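Local structure of protein YrdA (Escherichia coli, 3TIO) at residues V43-V48 with M64-H69. The protein probably binds zinc as a trimeric homologue of the gamma-class carbonic anhydrases, though its physiological role is not settled. The protein carries 1 engineered substitution. Residues are numbered along the deposited sequence; the frame is centred on the assembly and turned at random.
With ZN (zinc ion), chain G.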
loop_
_atom_site.group_PDB
_atom_site.type_symbol
_atom_site.label_atom_id
_atom_site.label_comp_id
_atom_site.label_asym_id
_atom_site.label_seq_id
_atom_site.Cartn_x
_atom_site.Cartn_y
_atom_site.Cartn_z
ATOM N N VAL A 43 6.017 1.482 7.942
ATOM C CA VAL A 43 6.716 2.741 8.150
ATOM C C VAL A 43 5.961 3.489 9.238
ATOM O O VAL A 43 4.740 3.619 9.171
ATOM C CB VAL A 43 6.728 3.653 6.899
ATOM C CG1 VAL A 43 7.524 4.928 7.197
ATOM C CG2 VAL A 43 7.324 2.921 5.716
ATOM N N ILE A 44 6.680 3.944 10.257
ATOM C CA ILE A 44 6.089 4.733 11.334
ATOM C C ILE A 44 6.990 5.957 11.405
ATOM O O ILE A 44 8.167 5.856 11.761
ATOM C CB ILE A 44 6.109 4.003 12.692
ATOM C CG1 ILE A 44 5.444 2.631 12.568
ATOM C CG2 ILE A 44 5.353 4.831 13.731
ATOM C CD1 ILE A 44 5.408 1.849 13.874
ATOM N N ARG A 45 6.443 7.109 11.037
ATOM C CA ARG A 45 7.212 8.347 11.012
ATOM C C ARG A 45 6.660 9.373 11.998
ATOM O O ARG A 45 5.559 9.884 11.833
ATOM C CB ARG A 45 7.219 8.903 9.577
ATOM C CG ARG A 45 8.024 10.183 9.366
ATOM C CD ARG A 45 8.653 10.237 7.969
ATOM N NE ARG A 45 7.701 10.354 6.863
ATOM C CZ ARG A 45 7.222 11.505 6.397
ATOM N NH1 ARG A 45 7.594 12.656 6.942
ATOM N NH2 ARG A 45 6.401 11.510 5.352
ATOM N N GLY A 46 7.433 9.649 13.039
ATOM C CA GLY A 46 7.010 10.618 14.033
ATOM C C GLY A 46 8.005 11.755 14.043
ATOM O O GLY A 46 8.749 11.932 15.012
ATOM N N ASP A 47 8.026 12.523 12.960
ATOM C CA ASP A 47 8.963 13.628 12.855
ATOM C C ASP A 47 8.445 14.981 13.329
ATOM O O ASP A 47 9.015 15.556 14.258
ATOM C CB ASP A 47 9.537 13.726 11.424
ATOM C CG ASP A 47 8.506 13.475 10.330
ATOM O OD1 ASP A 47 8.941 13.357 9.163
ATOM O OD2 ASP A 47 7.290 13.400 10.611
ATOM N N VAL A 48 7.378 15.495 12.721
ATOM C CA VAL A 48 6.845 16.792 13.143
ATOM C C VAL A 48 6.084 16.697 14.462
ATOM O O VAL A 48 5.855 17.702 15.131
ATOM C CB VAL A 48 5.933 17.421 12.069
ATOM C CG1 VAL A 48 6.759 17.811 10.856
ATOM C CG2 VAL A 48 4.840 16.457 11.677
ATOM N N MET A 64 1.181 2.086 7.162
ATOM C CA MET A 64 1.904 3.349 7.077
ATOM C C MET A 64 1.286 4.253 8.134
ATOM O O MET A 64 0.097 4.577 8.071
ATOM C CB MET A 64 1.732 3.953 5.678
ATOM C CG MET A 64 2.818 4.941 5.252
ATOM S SD MET A 64 2.770 6.521 6.118
ATOM C CE MET A 64 4.251 6.425 7.122
ATOM N N LEU A 65 2.099 4.632 9.113
ATOM C CA LEU A 65 1.655 5.475 10.215
ATOM C C LEU A 65 2.371 6.812 10.213
ATOM O O LEU A 65 3.598 6.861 10.259
ATOM C CB LEU A 65 1.916 4.775 11.554
ATOM C CG LEU A 65 0.938 3.699 12.035
ATOM C CD1 LEU A 65 0.799 2.598 10.993
ATOM C CD2 LEU A 65 1.439 3.128 13.350
ATOM N N HIS A 66 1.607 7.894 10.158
ATOM C CA HIS A 66 2.204 9.215 10.185
ATOM C C HIS A 66 1.360 10.147 11.037
ATOM O O HIS A 66 0.232 9.823 11.421
ATOM C CB HIS A 66 2.356 9.793 8.776
ATOM C CG HIS A 66 3.341 10.920 8.694
ATOM N ND1 HIS A 66 3.228 11.950 7.787
ATOM C CD2 HIS A 66 4.465 11.174 9.407
ATOM C CE1 HIS A 66 4.234 12.791 7.946
ATOM N NE2 HIS A 66 4.999 12.343 8.924
ATOM N N VAL A 67 1.931 11.307 11.330
ATOM C CA VAL A 67 1.286 12.320 12.148
ATOM C C VAL A 67 0.700 13.421 11.275
ATOM O O VAL A 67 0.970 13.486 10.075
ATOM C CB VAL A 67 2.307 12.943 13.115
ATOM C CG1 VAL A 67 2.842 11.879 14.059
ATOM C CG2 VAL A 67 3.452 13.558 12.326
ATOM N N THR A 68 -0.112 14.282 11.879
ATOM C CA THR A 68 -0.708 15.388 11.149
ATOM C C THR A 68 0.413 16.369 10.825
ATOM O O THR A 68 1.221 16.711 11.690
ATOM C CB THR A 68 -1.793 16.090 11.990
ATOM O OG1 THR A 68 -2.904 15.200 12.167
ATOM C CG2 THR A 68 -2.276 17.356 11.302
ATOM N N HIS A 69 0.460 16.808 9.573
ATOM C CA HIS A 69 1.496 17.729 9.117
ATOM C C HIS A 69 1.342 19.122 9.705
ATOM O O HIS A 69 0.279 19.488 10.207
ATOM C CB HIS A 69 1.469 17.837 7.592
ATOM C CG HIS A 69 1.593 16.524 6.884
ATOM N ND1 HIS A 69 1.603 16.421 5.511
ATOM C CD2 HIS A 69 1.710 15.260 7.358
ATOM C CE1 HIS A 69 1.721 15.151 5.167
ATOM N NE2 HIS A 69 1.788 14.428 6.270
HETATM ZN ZN ZN G . 1.673 12.365 6.480
#
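The guanidinium group of Arg45 overlaps one face of the His66 imidazole, their planes 37° apart, at neighbouring rungs of the left-handed parallel beta-helix built from hexapeptide repeats, the fold of the gamma-class carbonic anhydrases. Strands 43-46 and 64-66 run parallel with axes 4.8 Å apart. Two straight backbone bonds fix their register: Leu65 N to Val43 O at 2.8 Å and Arg45 N to Leu65 O at 3.0 Å. With CG anti to the backbone N (chi1 -178°) and the chain bent at chi2 and chi3, Arg45 lays its flat end over the ring rim, where Arg45 NH1 and His66 NE2, both donors, come within 3.3 Å without bonding. NH1 instead donates to Asp47 OD1 (2.7 Å), almost within the guanidinium plane, in a salt bridge. The other carboxylate oxygen, Asp47 OD2, accepts from His66 NE2 at 3.0 Å; this donor lies on its syn side, and the oxygen is nearly in the imidazole plane. Val48 N approaches OD2 from above the carboxylate plane, giving this oxygen a second donor. The aspartate, with the zinc at ND1, helps fix the rotation of the ring. Across the subunit boundary, Arg45 NH2 forms a salt bridge with Asp61 of a neighbouring subunit. Replacing Arg45 by alanine is likely to leave Asp47 OD1 and Asp61 of the neighbouring subunit without their charged mate and strip the cover from one side of the His66 ring. Opposite faces of the sheet carry the apolar pairs: Val43 CG1 meets Met64 CE, while Ile44 and Leu65 lie side by side. Beyond the strands, Val48 CG2 presses tightly on Val67 CG2 (3.3 Å). His69 NE2 and His95 of the same chain, with His90 of a neighbouring subunit, complete the metal site, with the zinc 2.1 Å from His66 ND1.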